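Local coordinates for probable chitinase (Chromobacterium violaceum, PDB 5JH8), which probably binds and hydrolyses chitin, as expected of a TIM-barrel glycoside hydrolase of family 18, at residues Y172-Y178 with K211-P217; V84-Q89 with N122-F126; Y15-T19 with D51-L56. One frame throughout, in Å; residues are numbered along the deposited sequence. Where two conformers were deposited one is given.

Contact 1: Y172-Y178 with K211-P217; sequences YLQIMSY and KILNGIP. With HIS (histidine), chain F.
Residues Leu173 and Gln174 pair in parallel with Ile212 and Leu213, on neighbouring TIM-barrel strands joined through helix 193-206 as a beta-alpha-beta unit; the axes of the two strand segments come within 4.9 Å, their directions 26° apart. The ladder is regular: Leu173 N donates to Lys211 O, Leu213 N to Leu173 O at 2.9 Å and 174°, and Ile175 N to Leu213 O. Beyond it the chain 172-178 curls through two consecutive inverse gamma turns centred on Met176 and Ser177, and a side chain takes over from the backbone. Ser177 OG, set between its own N and carbonyl carbon (chi1 52°), donates to Gly215 O at 2.7 Å, in the carbonyl plane and on a lone pair. On the Leu173 side of the strands, Ile175 CD1 rests on Ile212 CG2 at 3.5 Å, covered by helix 193-206. On the Gln174 side, Leu213 CD2 meets Tyr172 CD1. The ring of Tyr178 lays its CD2 edge beside Gly215 C at 3.7 Å, while Met176 C sits over one face. Tyr178 OH accepts a hydrogen bond from Gln174 NE2 at 3.0 Å and bonds NE2 of the bound histidine at 2.7 Å. Ser144 and Ser295 fix the Gln174 amide, through OE1 and NE2 respectively, and the amide in turn donates to the phenol. Because that N-H takes the hydroxyl oxygen as acceptor, it probably limits how the hydroxyl can turn.

Contact 2: V84-Q89 with N122-F126; sequences VSTSAQ and NFSHF
The turn that joins two helices on the outside of the TIM barrel packs here against a third: the end of helix 78-85 and the start of helix 89-96, linked by a type I turn from Thr86 to Gln89, lie along one flank of helix 120-135. Ser85 and Phe126 mark the closest backbone approach, with their CA atoms 5.0 Å apart. Ser85 is small enough to sit directly on the helix: its CB touches Asn122 O at 3.6 Å, and its OG lies at the edge of the Phe123 ring and close to Phe126 CB while bonding back to Ala81 O. Deeper in, Val84 CG1 stands over one face of the Phe126 ring, 3.8 Å from its centroid and 23° off the normal, a CH-pi contact displaced toward the rim at CZ. The same ring receives Gln89 CG at its edge, near CD1. From there Gln89 reaches on, extended beyond CG, and brings its amide to His125. Gln89 NE2 donates to His125 ND1 at 3.0 Å and 164°; the acceptor lies nearly in the amide plane, whereas the donor is tilted 26° out of the imidazole plane. Since ND1 accepts, it should carry no proton in this arrangement. A second, weak bond from NE2 to Ser85 O ties the amide back to its own segment, just ahead of the turn. At the outer margin Thr86 CG2 leans against the amide of Asn122, whose ND2 is engaged by Asp119. Phe126 also packs on Val93 and Leu96 of helix 89-96, Val84 meets Ala92 of that helix, and Phe123 turns away to Leu166 of helix 163-169.

Contact 3: Y15-T19 with D51-L56; sequences YAALT and DAISFL
Phe55 reaches from helix 50-58 to helix 14-20, and its side chain meets Tyr15, Leu18 and Thr19 in turn. Phe55 CB lies 4.0 Å from Tyr15 OH. With CG placed opposite the backbone N (chi1 172°), the ring is carried across to helix 14-20: Phe55 CD2 runs beside Leu18 CD2, Phe55 CE2 approaches Leu18 O at 3.8 Å, and Phe55 CZ ends 3.8 Å from Thr19 CA. One face is occupied by Thr19 CG2, which stands 3.8 Å from the Phe55 ring centroid and only 8° off the normal, a nearly central CH-pi contact. Leu18 fills the layer beneath, toward the barrel. Its CD2 presses on Ala52 CB at 3.6 Å, while CD1 meets Leu56 CD2. Nearer the start of the two segments, Tyr15 brings the edge of its ring at CE1 to the backbone of Ala52, 4.0 Å from Ala52 N. That N-H is turned instead to Asp51 OD1 at 2.8 Å, approaching from above the carboxylate plane. Apolar and aromatic contacts thus carry this interface. The helical segments run almost exactly parallel, 3° apart with axes 11.0 Å from each other, as suits neighbouring outer helices of a TIM barrel. Below them, Tyr15, Leu18 and Ala52 all touch Tyr8 of strand 3-8, and Leu18 and Leu56 share Val28 of strand 27-35, so both helices seat on the same two strands.

The three contacts sample two layers of one TIM barrel. Contact 1 belongs to the inner strands, its centre about 6 Å from that of the chain, and it alone contributes residues to the histidine pocket and to the pocket for the N-dimethylated selenomethionine, which shares Tyr178 with it. Contacts 2 and 3 lie in the outer helical layer, with centres about 23 and 22 Å from that of contact 1 and about 32 Å from each other; none of the three touches another. Phe123 of contact 2 has its side chain about 12 Å from the bound histidine, too far to touch it. In sequence they follow in series: contact 3, contact 2, contact 1.

Contact 1: Y172-Y178 with K211-P217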
ATOM      1  N   TYR A 172       5.976  11.846   0.552  1.00  7.28           N
ATOM      2  CA  TYR A 172       4.629  11.312   0.609  1.00  6.70           C
ATOM      3  C   TYR A 172       4.541  10.284   1.720  1.00  6.86           C
ATOM      4  O   TYR A 172       5.493   9.534   1.968  1.00  7.03           O
ATOM      5  CB  TYR A 172       4.246  10.580  -0.672  1.00  8.11           C
ATOM      6  CG  TYR A 172       4.228  11.428  -1.910  1.00  8.38           C
ATOM      7  CD1 TYR A 172       3.083  12.141  -2.268  1.00  9.44           C
ATOM      8  CD2 TYR A 172       5.350  11.519  -2.744  1.00  8.95           C
ATOM      9  CE1 TYR A 172       3.042  12.906  -3.411  1.00 10.82           C
ATOM     10  CE2 TYR A 172       5.321  12.280  -3.877  1.00 10.42           C
ATOM     11  CZ  TYR A 172       4.158  12.971  -4.215  1.00 11.00           C
ATOM     12  OH  TYR A 172       4.143  13.727  -5.372  1.00 13.02           O
ATOM     13  N   LEU A 173       3.372  10.228   2.359  1.00  7.43           N
ATOM     14  CA  LEU A 173       2.954   9.054   3.115  1.00  6.84           C
ATOM     15  C   LEU A 173       1.992   8.273   2.247  1.00  6.36           C
ATOM     16  O   LEU A 173       1.003   8.827   1.741  1.00  7.69           O
ATOM     17  CB  LEU A 173       2.266   9.396   4.439  1.00  7.72           C
ATOM     18  CG  LEU A 173       3.066  10.300   5.372  1.00  8.38           C
ATOM     19  CD1 LEU A 173       2.366  10.435   6.700  1.00  9.23           C
ATOM     20  CD2 LEU A 173       4.492   9.781   5.586  1.00  8.60           C
ATOM     21  N   GLN A 174       2.288   6.982   2.073  1.00  6.36           N
ATOM     22  CA  GLN A 174       1.412   6.061   1.351  1.00  6.41           C
ATOM     23  C   GLN A 174       0.518   5.447   2.425  1.00  6.39           C
ATOM     24  O   GLN A 174       0.952   4.563   3.171  1.00  7.09           O
ATOM     25  CB  GLN A 174       2.235   5.039   0.563  1.00  6.64           C
ATOM     26  CG  GLN A 174       1.411   4.152  -0.342  1.00  6.61           C
ATOM     27  CD  GLN A 174       1.046   2.799   0.247  1.00  6.39           C
ATOM     28  OE1 GLN A 174       1.810   2.175   0.975  1.00  7.39           O
ATOM     29  NE2 GLN A 174      -0.126   2.320  -0.132  1.00  6.99           N
ATOM     30  N   ILE A 175      -0.710   5.943   2.533  0.61  7.15           N
ATOM     31  CA  ILE A 175      -1.617   5.486   3.577  0.61  8.36           C
ATOM     32  C   ILE A 175      -2.278   4.201   3.111  0.61  7.52           C
ATOM     33  O   ILE A 175      -3.050   4.206   2.142  0.61  7.90           O
ATOM     34  CB  ILE A 175      -2.661   6.553   3.916  0.61  9.49           C
ATOM     35  CG1 ILE A 175      -1.968   7.768   4.532  0.61 11.01           C
ATOM     36  CG2 ILE A 175      -3.725   5.956   4.859  0.61 10.18           C
ATOM     37  CD1 ILE A 175      -2.910   8.819   5.033  0.61 12.94           C
HETATM   38  N   MSE A 176      -1.994   3.108   3.808  0.61  7.38           N
HETATM   39  CA  MSE A 176      -2.443   1.785   3.389  0.61  8.03           C
HETATM   40  C   MSE A 176      -3.899   1.597   3.807  0.61  7.24           C
HETATM   41  O   MSE A 176      -4.217   0.810   4.732  0.61  7.50           O
HETATM   42  CB  MSE A 176      -1.546   0.712   4.002  0.61  9.49           C
HETATM   43  CG  MSE A 176      -0.127   0.831   3.515  0.61 11.73           C
HETATM   44 SE   MSE A 176       1.125  -0.319   4.464  0.61 14.71          SE
HETATM   45  CE  MSE A 176       0.066  -1.944   4.466  0.61 16.43           C
ATOM     46  N   SER A 177      -4.780   2.356   3.150  1.00  6.46           N
ATOM     47  CA  SER A 177      -6.208   2.340   3.462  1.00  6.51           C
ATOM     48  C   SER A 177      -6.896   1.138   2.821  1.00  6.88           C
ATOM     49  O   SER A 177      -7.837   1.257   2.028  1.00  7.48           O
ATOM     50  CB  SER A 177      -6.868   3.653   3.071  1.00  6.69           C
ATOM     51  OG  SER A 177      -6.607   4.036   1.742  1.00  7.22           O
ATOM     52  N   TYR A 178      -6.407  -0.030   3.240  1.00  6.46           N
ATOM     53  CA  TYR A 178      -6.954  -1.328   2.894  1.00  6.75           C
ATOM     54  C   TYR A 178      -6.598  -2.269   4.040  1.00  6.50           C
ATOM     55  O   TYR A 178      -5.859  -1.916   4.958  1.00  7.54           O
ATOM     56  CB  TYR A 178      -6.499  -1.809   1.491  1.00  7.32           C
ATOM     57  CG  TYR A 178      -5.073  -1.469   1.107  1.00  7.08           C
ATOM     58  CD1 TYR A 178      -3.998  -2.113   1.684  1.00  7.51           C
ATOM     59  CD2 TYR A 178      -4.815  -0.493   0.147  1.00  6.97           C
ATOM     60  CE1 TYR A 178      -2.693  -1.797   1.320  1.00  7.20           C
ATOM     61  CE2 TYR A 178      -3.531  -0.186  -0.222  1.00  8.01           C
ATOM     62  CZ  TYR A 178      -2.474  -0.841   0.355  1.00  7.08           C
ATOM     63  OH  TYR A 178      -1.220  -0.492  -0.070  1.00  8.19           O
ATOM     64  N   LYS A 211       0.964  15.770   0.434  1.00  8.55           N
ATOM     65  CA  LYS A 211       1.928  14.730   0.742  1.00  9.03           C
ATOM     66  C   LYS A 211       1.280  13.406   1.112  1.00  9.34           C
ATOM     67  O   LYS A 211       1.976  12.496   1.550  1.00 13.57           O
ATOM     68  CB  LYS A 211       2.823  15.179   1.894  1.00  9.95           C
ATOM     69  CG  LYS A 211       3.674  16.379   1.613  1.00 12.85           C
ATOM     70  CD  LYS A 211       4.549  16.627   2.831  1.00 15.21           C
ATOM     71  CE  LYS A 211       5.937  16.991   2.446  1.00 14.41           C
ATOM     72  NZ  LYS A 211       6.803  17.064   3.629  1.00 13.17           N
ATOM     73  N   ILE A 212      -0.034  13.295   0.994  1.00  7.68           N
ATOM     74  CA  ILE A 212      -0.746  12.068   1.309  1.00  7.75           C
ATOM     75  C   ILE A 212      -1.182  11.382   0.024  1.00  7.49           C
ATOM     76  O   ILE A 212      -1.726  12.023  -0.876  1.00  7.98           O
ATOM     77  CB  ILE A 212      -1.958  12.370   2.207  1.00  8.61           C
ATOM     78  CG1 ILE A 212      -1.518  12.955   3.559  1.00  8.63           C
ATOM     79  CG2 ILE A 212      -2.851  11.141   2.367  1.00  9.54           C
ATOM     80  CD1 ILE A 212      -0.690  12.053   4.408  1.00 10.00           C
ATOM     81  N   LEU A 213      -0.957  10.069  -0.035  1.00  6.69           N
ATOM     82  CA  LEU A 213      -1.583   9.194  -1.013  1.00  6.67           C
ATOM     83  C   LEU A 213      -2.558   8.296  -0.258  1.00  6.85           C
ATOM     84  O   LEU A 213      -2.187   7.728   0.772  1.00  7.30           O
ATOM     85  CB  LEU A 213      -0.554   8.301  -1.716  1.00  7.13           C
ATOM     86  CG  LEU A 213       0.687   8.973  -2.271  1.00  7.21           C
ATOM     87  CD1 LEU A 213       1.654   7.916  -2.721  1.00  8.76           C
ATOM     88  CD2 LEU A 213       0.343   9.918  -3.420  1.00  8.33           C
ATOM     89  N   ASN A 214      -3.805   8.165  -0.737  1.00  6.74           N
ATOM     90  CA  ASN A 214      -4.636   7.093  -0.223  1.00  7.00           C
ATOM     91  C   ASN A 214      -4.255   5.789  -0.908  1.00  6.45           C
ATOM     92  O   ASN A 214      -3.385   5.742  -1.780  1.00  6.82           O
ATOM     93  CB  ASN A 214      -6.126   7.437  -0.265  1.00  6.99           C
ATOM     94  CG  ASN A 214      -6.700   7.464  -1.656  1.00  7.09           C
ATOM     95  OD1 ASN A 214      -6.003   7.701  -2.629  1.00  7.85           O
ATOM     96  ND2 ASN A 214      -8.016   7.236  -1.753  1.00  7.72           N
ATOM     97  N   GLY A 215      -4.903   4.722  -0.469  1.00  6.59           N
ATOM     98  CA  GLY A 215      -4.641   3.384  -0.976  1.00  6.16           C
ATOM     99  C   GLY A 215      -5.930   2.702  -1.374  1.00  6.31           C
ATOM    100  O   GLY A 215      -6.932   2.751  -0.647  1.00  7.06           O
ATOM    101  N   ILE A 216      -5.895   2.044  -2.531  1.00  5.93           N
ATOM    102  CA  ILE A 216      -7.063   1.350  -3.075  1.00  6.10           C
ATOM    103  C   ILE A 216      -6.645  -0.070  -3.424  1.00  5.75           C
ATOM    104  O   ILE A 216      -5.663  -0.268  -4.147  1.00  6.58           O
ATOM    105  CB  ILE A 216      -7.628   2.053  -4.323  1.00  6.72           C
ATOM    106  CG1 ILE A 216      -7.892   3.530  -4.026  1.00  7.72           C
ATOM    107  CG2 ILE A 216      -8.862   1.317  -4.822  1.00  8.41           C
ATOM    108  CD1 ILE A 216      -8.331   4.333  -5.254  1.00  8.17           C
ATOM    109  N   PRO A 217      -7.354  -1.077  -2.908  1.00  6.10           N
ATOM    110  CA  PRO A 217      -6.987  -2.462  -3.196  1.00  6.47           C
ATOM    111  C   PRO A 217      -7.583  -2.944  -4.508  1.00  6.43           C
ATOM    112  O   PRO A 217      -8.731  -2.651  -4.836  1.00  7.63           O
ATOM    113  CB  PRO A 217      -7.612  -3.217  -2.022  1.00  6.96           C
ATOM    114  CG  PRO A 217      -8.903  -2.434  -1.753  1.00  6.81           C
ATOM    115  CD  PRO A 217      -8.524  -0.983  -1.998  1.00  6.60           C
TER
HETATM  116  N   HIS F 505       0.803  -6.263   2.414  1.00 14.22           N
HETATM  117  CA  HIS F 505       2.057  -6.176   1.672  1.00 14.79           C
HETATM  118  C   HIS F 505       2.915  -7.399   1.962  1.00 17.26           C
HETATM  119  O   HIS F 505       2.764  -8.070   2.991  1.00 18.47           O
HETATM  120  CB  HIS F 505       2.804  -4.887   2.026  1.00 13.58           C
HETATM  121  CG  HIS F 505       2.151  -3.644   1.501  1.00 12.04           C
HETATM  122  ND1 HIS F 505       2.817  -2.442   1.398  1.00 12.71           N
HETATM  123  CD2 HIS F 505       0.889  -3.411   1.069  1.00 11.78           C
HETATM  124  CE1 HIS F 505       2.003  -1.529   0.902  1.00 13.16           C
HETATM  125  NE2 HIS F 505       0.818  -2.085   0.715  1.00 11.83           N
HETATM  126  OXT HIS F 505       3.778  -7.746   1.154  1.00 19.47           O

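Contact 2: V84-Q89 with N122-F126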
ATOM      1  N   VAL A  84      17.521  -0.661  12.516  1.00 11.30           N
ATOM      2  CA  VAL A  84      17.724   0.330  11.461  1.00 10.81           C
ATOM      3  C   VAL A  84      17.474   1.733  11.986  1.00 11.34           C
ATOM      4  O   VAL A  84      18.120   2.694  11.555  1.00 12.17           O
ATOM      5  CB  VAL A  84      16.790  -0.030  10.283  1.00 11.96           C
ATOM      6  CG1 VAL A  84      16.601   1.144   9.322  1.00 11.77           C
ATOM      7  CG2 VAL A  84      17.319  -1.264   9.579  1.00 12.30           C
ATOM      8  N   SER A  85      16.521   1.880  12.905  1.00 11.77           N
ATOM      9  CA  SER A  85      16.182   3.193  13.428  1.00 12.74           C
ATOM     10  C   SER A  85      17.117   3.648  14.536  1.00 14.44           C
ATOM     11  O   SER A  85      17.029   4.805  14.957  1.00 16.80           O
ATOM     12  CB  SER A  85      14.753   3.197  13.961  1.00 13.51           C
ATOM     13  OG  SER A  85      13.810   2.921  12.945  1.00 13.76           O
ATOM     14  N   THR A  86      17.988   2.774  15.029  1.00 13.64           N
ATOM     15  CA  THR A  86      18.870   3.140  16.131  1.00 14.69           C
ATOM     16  C   THR A  86      20.318   2.799  15.778  1.00 14.79           C
ATOM     17  O   THR A  86      21.016   3.596  15.140  1.00 14.78           O
ATOM     18  CB  THR A  86      18.421   2.487  17.453  1.00 14.99           C
ATOM     19  OG1 THR A  86      18.449   1.064  17.338  1.00 15.08           O
ATOM     20  CG2 THR A  86      17.028   2.924  17.841  1.00 15.70           C
ATOM     21  N   SER A  87      20.761   1.598  16.152  1.00 15.78           N
ATOM     22  CA  SER A  87      22.181   1.266  16.080  1.00 16.35           C
ATOM     23  C   SER A  87      22.718   1.247  14.657  1.00 15.32           C
ATOM     24  O   SER A  87      23.898   1.551  14.443  1.00 16.72           O
ATOM     25  CB  SER A  87      22.428  -0.082  16.761  1.00 18.31           C
ATOM     26  OG  SER A  87      21.620  -1.107  16.205  1.00 20.42           O
ATOM     27  N   ALA A  88      21.896   0.878  13.678  1.00 13.28           N
ATOM     28  CA  ALA A  88      22.335   0.773  12.291  1.00 12.50           C
ATOM     29  C   ALA A  88      21.820   1.924  11.442  1.00 11.56           C
ATOM     30  O   ALA A  88      21.815   1.829  10.208  1.00 11.86           O
ATOM     31  CB  ALA A  88      21.928  -0.569  11.681  1.00 12.78           C
ATOM     32  N   GLN A  89      21.415   3.024  12.081  1.00 11.58           N
ATOM     33  CA  GLN A  89      20.800   4.105  11.323  1.00 11.91           C
ATOM     34  C   GLN A  89      21.756   4.687  10.298  1.00 10.96           C
ATOM     35  O   GLN A  89      21.363   4.946   9.161  1.00 10.93           O
ATOM     36  CB  GLN A  89      20.289   5.190  12.260  1.00 14.20           C
ATOM     37  CG  GLN A  89      19.316   6.134  11.606  1.00 17.01           C
ATOM     38  CD  GLN A  89      18.992   7.326  12.480  1.00 19.65           C
ATOM     39  OE1 GLN A  89      19.694   8.337  12.449  1.00 21.57           O
ATOM     40  NE2 GLN A  89      17.932   7.211  13.279  1.00 20.09           N
ATOM     41  N   ASN A 122      12.030   6.712  17.586  1.00 11.46           N
ATOM     42  CA  ASN A 122      13.184   6.212  16.842  1.00 11.87           C
ATOM     43  C   ASN A 122      12.885   6.172  15.356  1.00 11.20           C
ATOM     44  O   ASN A 122      13.699   6.590  14.534  1.00 11.22           O
ATOM     45  CB  ASN A 122      13.545   4.806  17.320  1.00 12.82           C
ATOM     46  CG  ASN A 122      14.108   4.783  18.718  1.00 14.10           C
ATOM     47  OD1 ASN A 122      14.735   5.746  19.171  1.00 16.21           O
ATOM     48  ND2 ASN A 122      13.914   3.662  19.412  1.00 14.59           N
ATOM     49  N   PHE A 123      11.714   5.651  14.991  1.00 11.02           N
ATOM     50  CA  PHE A 123      11.347   5.536  13.585  1.00 10.55           C
ATOM     51  C   PHE A 123      11.164   6.920  12.957  1.00  9.96           C
ATOM     52  O   PHE A 123      11.623   7.169  11.834  1.00 10.11           O
ATOM     53  CB  PHE A 123      10.093   4.664  13.459  1.00  9.91           C
ATOM     54  CG  PHE A 123       9.694   4.401  12.030  1.00  9.65           C
ATOM     55  CD1 PHE A 123      10.580   3.821  11.135  1.00 10.06           C
ATOM     56  CD2 PHE A 123       8.439   4.755  11.574  1.00 10.24           C
ATOM     57  CE1 PHE A 123      10.203   3.602   9.809  1.00 10.03           C
ATOM     58  CE2 PHE A 123       8.055   4.519  10.249  1.00  9.60           C
ATOM     59  CZ  PHE A 123       8.939   3.950   9.372  1.00  9.38           C
ATOM     60  N   SER A 124      10.515   7.841  13.673  1.00 10.55           N
ATOM     61  CA  SER A 124      10.376   9.199  13.163  1.00 10.42           C
ATOM     62  C   SER A 124      11.740   9.800  12.884  1.00 10.77           C
ATOM     63  O   SER A 124      11.934  10.471  11.865  1.00 11.60           O
ATOM     64  CB  SER A 124       9.647  10.062  14.185  1.00 11.35           C
ATOM     65  OG  SER A 124       8.325   9.602  14.325  1.00 11.93           O
ATOM     66  N   HIS A 125      12.691   9.580  13.799  1.00 11.15           N
ATOM     67  CA  HIS A 125      14.023  10.143  13.634  1.00 11.65           C
ATOM     68  C   HIS A 125      14.729   9.533  12.432  1.00 10.81           C
ATOM     69  O   HIS A 125      15.332  10.252  11.628  1.00 11.11           O
ATOM     70  CB  HIS A 125      14.845   9.959  14.910  1.00 12.89           C
ATOM     71  CG  HIS A 125      16.205  10.571  14.824  1.00 16.21           C
ATOM     72  ND1 HIS A 125      17.342   9.808  14.698  1.00 18.43           N
ATOM     73  CD2 HIS A 125      16.610  11.861  14.784  1.00 18.43           C
ATOM     74  CE1 HIS A 125      18.396  10.599  14.620  1.00 18.22           C
ATOM     75  NE2 HIS A 125      17.981  11.851  14.674  1.00 18.36           N
ATOM     76  N   PHE A 126      14.630   8.212  12.272  1.00 10.54           N
ATOM     77  CA  PHE A 126      15.199   7.552  11.098  1.00 10.55           C
ATOM     78  C   PHE A 126      14.661   8.162   9.815  1.00  9.45           C
ATOM     79  O   PHE A 126      15.425   8.461   8.891  1.00  9.70           O
ATOM     80  CB  PHE A 126      14.899   6.055  11.167  1.00 10.79           C
ATOM     81  CG  PHE A 126      15.120   5.305   9.868  1.00 10.30           C
ATOM     82  CD1 PHE A 126      16.370   5.210   9.289  1.00 11.54           C
ATOM     83  CD2 PHE A 126      14.058   4.677   9.226  1.00 11.15           C
ATOM     84  CE1 PHE A 126      16.539   4.517   8.097  1.00 11.92           C
ATOM     85  CE2 PHE A 126      14.237   3.989   8.050  1.00 11.30           C
ATOM     86  CZ  PHE A 126      15.468   3.907   7.487  1.00 11.55           C
TER

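Contact 3: Y15-T19 with D51-L56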
ATOM      1  N   TYR A  15       4.411  -8.347 -14.426  1.00  7.03           N
ATOM      2  CA  TYR A  15       5.085  -7.660 -15.521  1.00  7.34           C
ATOM      3  C   TYR A  15       4.119  -7.374 -16.667  1.00  7.20           C
ATOM      4  O   TYR A  15       4.166  -6.303 -17.294  1.00  6.91           O
ATOM      5  CB  TYR A  15       6.310  -8.479 -15.987  1.00  8.16           C
ATOM      6  CG  TYR A  15       7.161  -7.709 -16.971  1.00  8.29           C
ATOM      7  CD1 TYR A  15       8.113  -6.814 -16.534  1.00  8.92           C
ATOM      8  CD2 TYR A  15       6.969  -7.840 -18.336  1.00  9.09           C
ATOM      9  CE1 TYR A  15       8.838  -6.053 -17.432  1.00  9.70           C
ATOM     10  CE2 TYR A  15       7.689  -7.085 -19.237  1.00  9.16           C
ATOM     11  CZ  TYR A  15       8.618  -6.188 -18.774  1.00  9.49           C
ATOM     12  OH  TYR A  15       9.339  -5.395 -19.634  1.00 11.34           O
ATOM     13  N   ALA A  16       3.234  -8.323 -16.954  1.00  7.32           N
ATOM     14  CA  ALA A  16       2.217  -8.096 -17.965  1.00  7.95           C
ATOM     15  C   ALA A  16       1.367  -6.881 -17.610  1.00  6.76           C
ATOM     16  O   ALA A  16       1.033  -6.079 -18.486  1.00  7.24           O
ATOM     17  CB  ALA A  16       1.338  -9.332 -18.101  1.00  9.41           C
ATOM     18  N   ALA A  17       1.007  -6.733 -16.332  1.00  6.65           N
ATOM     19  CA  ALA A  17       0.208  -5.591 -15.897  1.00  6.71           C
ATOM     20  C   ALA A  17       1.023  -4.298 -15.893  1.00  6.35           C
ATOM     21  O   ALA A  17       0.501  -3.243 -16.272  1.00  6.34           O
ATOM     22  CB  ALA A  17      -0.369  -5.861 -14.513  1.00  6.34           C
ATOM     23  N   LEU A  18       2.279  -4.354 -15.456  1.00  6.30           N
ATOM     24  CA  LEU A  18       3.160  -3.187 -15.481  1.00  6.25           C
ATOM     25  C   LEU A  18       3.184  -2.589 -16.881  1.00  6.53           C
ATOM     26  O   LEU A  18       3.057  -1.378 -17.076  1.00  7.18           O
ATOM     27  CB  LEU A  18       4.586  -3.616 -15.079  1.00  6.25           C
ATOM     28  CG  LEU A  18       5.606  -2.492 -14.983  1.00  6.78           C
ATOM     29  CD1 LEU A  18       5.451  -1.705 -13.696  1.00  7.22           C
ATOM     30  CD2 LEU A  18       7.009  -3.073 -15.077  1.00  8.01           C
ATOM     31  N   THR A  19       3.377  -3.444 -17.890  1.00  6.97           N
ATOM     32  CA  THR A  19       3.481  -2.943 -19.241  1.00  7.63           C
ATOM     33  C   THR A  19       2.113  -2.599 -19.813  1.00  7.96           C
ATOM     34  O   THR A  19       1.983  -1.609 -20.533  1.00 10.13           O
ATOM     35  CB  THR A  19       4.268  -3.918 -20.131  1.00  8.87           C
ATOM     36  OG1 THR A  19       3.603  -5.192 -20.191  1.00 12.03           O
ATOM     37  CG2 THR A  19       5.688  -4.113 -19.641  1.00  9.29           C
ATOM     38  N   ASP A  51      14.440  -5.956 -15.462  1.00  9.00           N
ATOM     39  CA  ASP A  51      13.623  -5.729 -16.645  1.00  9.35           C
ATOM     40  C   ASP A  51      12.553  -4.669 -16.398  1.00  7.90           C
ATOM     41  O   ASP A  51      12.308  -3.803 -17.249  1.00  8.26           O
ATOM     42  CB  ASP A  51      12.989  -7.070 -17.072  1.00 11.61           C
ATOM     43  CG  ASP A  51      12.282  -7.857 -15.914  1.00 10.65           C
ATOM     44  OD1 ASP A  51      12.264  -7.425 -14.754  1.00 12.30           O
ATOM     45  OD2 ASP A  51      11.752  -8.947 -16.214  1.00 12.21           O
ATOM     46  N   ALA A  52      11.879  -4.748 -15.252  1.00  7.48           N
ATOM     47  CA  ALA A  52      10.860  -3.773 -14.897  1.00  7.16           C
ATOM     48  C   ALA A  52      11.463  -2.383 -14.741  1.00  6.62           C
ATOM     49  O   ALA A  52      10.891  -1.376 -15.208  1.00  6.80           O
ATOM     50  CB  ALA A  52      10.154  -4.209 -13.614  1.00  7.61           C
ATOM     51  N   ILE A  53      12.613  -2.308 -14.078  1.00  7.18           N
ATOM     52  CA  ILE A  53      13.260  -1.023 -13.881  1.00  7.26           C
ATOM     53  C   ILE A  53      13.615  -0.406 -15.233  1.00  7.08           C
ATOM     54  O   ILE A  53      13.361   0.778 -15.485  1.00  7.25           O
ATOM     55  CB  ILE A  53      14.480  -1.172 -12.953  1.00  9.22           C
ATOM     56  CG1 ILE A  53      14.051  -1.592 -11.540  1.00  9.20           C
ATOM     57  CG2 ILE A  53      15.298   0.111 -12.917  1.00 12.14           C
ATOM     58  CD1 ILE A  53      15.185  -2.058 -10.662  1.00 10.31           C
ATOM     59  N   SER A  54      14.180  -1.212 -16.135  0.70  7.31           N
ATOM     60  CA  SER A  54      14.540  -0.723 -17.456  0.70  8.00           C
ATOM     61  C   SER A  54      13.330  -0.224 -18.230  0.70  7.06           C
ATOM     62  O   SER A  54      13.406   0.795 -18.927  0.70  7.02           O
ATOM     63  CB  SER A  54      15.233  -1.858 -18.202  0.70  9.65           C
ATOM     64  OG  SER A  54      15.423  -1.524 -19.538  0.70 10.91           O
ATOM     65  N   PHE A  55      12.222  -0.954 -18.150  1.00  6.83           N
ATOM     66  CA  PHE A  55      11.004  -0.528 -18.816  1.00  6.57           C
ATOM     67  C   PHE A  55      10.572   0.849 -18.335  1.00  6.79           C
ATOM     68  O   PHE A  55      10.227   1.731 -19.133  1.00  6.88           O
ATOM     69  CB  PHE A  55       9.907  -1.575 -18.566  1.00  7.09           C
ATOM     70  CG  PHE A  55       8.562  -1.144 -19.059  1.00  6.71           C
ATOM     71  CD1 PHE A  55       8.261  -1.161 -20.417  1.00  7.98           C
ATOM     72  CD2 PHE A  55       7.600  -0.688 -18.179  1.00  6.84           C
ATOM     73  CE1 PHE A  55       7.027  -0.724 -20.883  1.00  8.41           C
ATOM     74  CE2 PHE A  55       6.358  -0.278 -18.636  1.00  8.66           C
ATOM     75  CZ  PHE A  55       6.076  -0.289 -19.994  1.00  8.63           C
ATOM     76  N   LEU A  56      10.550   1.031 -17.017  1.00  6.29           N
ATOM     77  CA  LEU A  56      10.099   2.288 -16.436  1.00  6.42           C
ATOM     78  C   LEU A  56      11.036   3.437 -16.782  1.00  6.48           C
ATOM     79  O   LEU A  56      10.570   4.540 -17.080  1.00  6.97           O
ATOM     80  CB  LEU A  56       9.907   2.128 -14.930  1.00  6.36           C
ATOM     81  CG  LEU A  56       8.822   1.120 -14.550  1.00  6.60           C
ATOM     82  CD1 LEU A  56       8.895   0.802 -13.069  1.00  7.45           C
ATOM     83  CD2 LEU A  56       7.417   1.614 -14.931  1.00  7.53           C
TER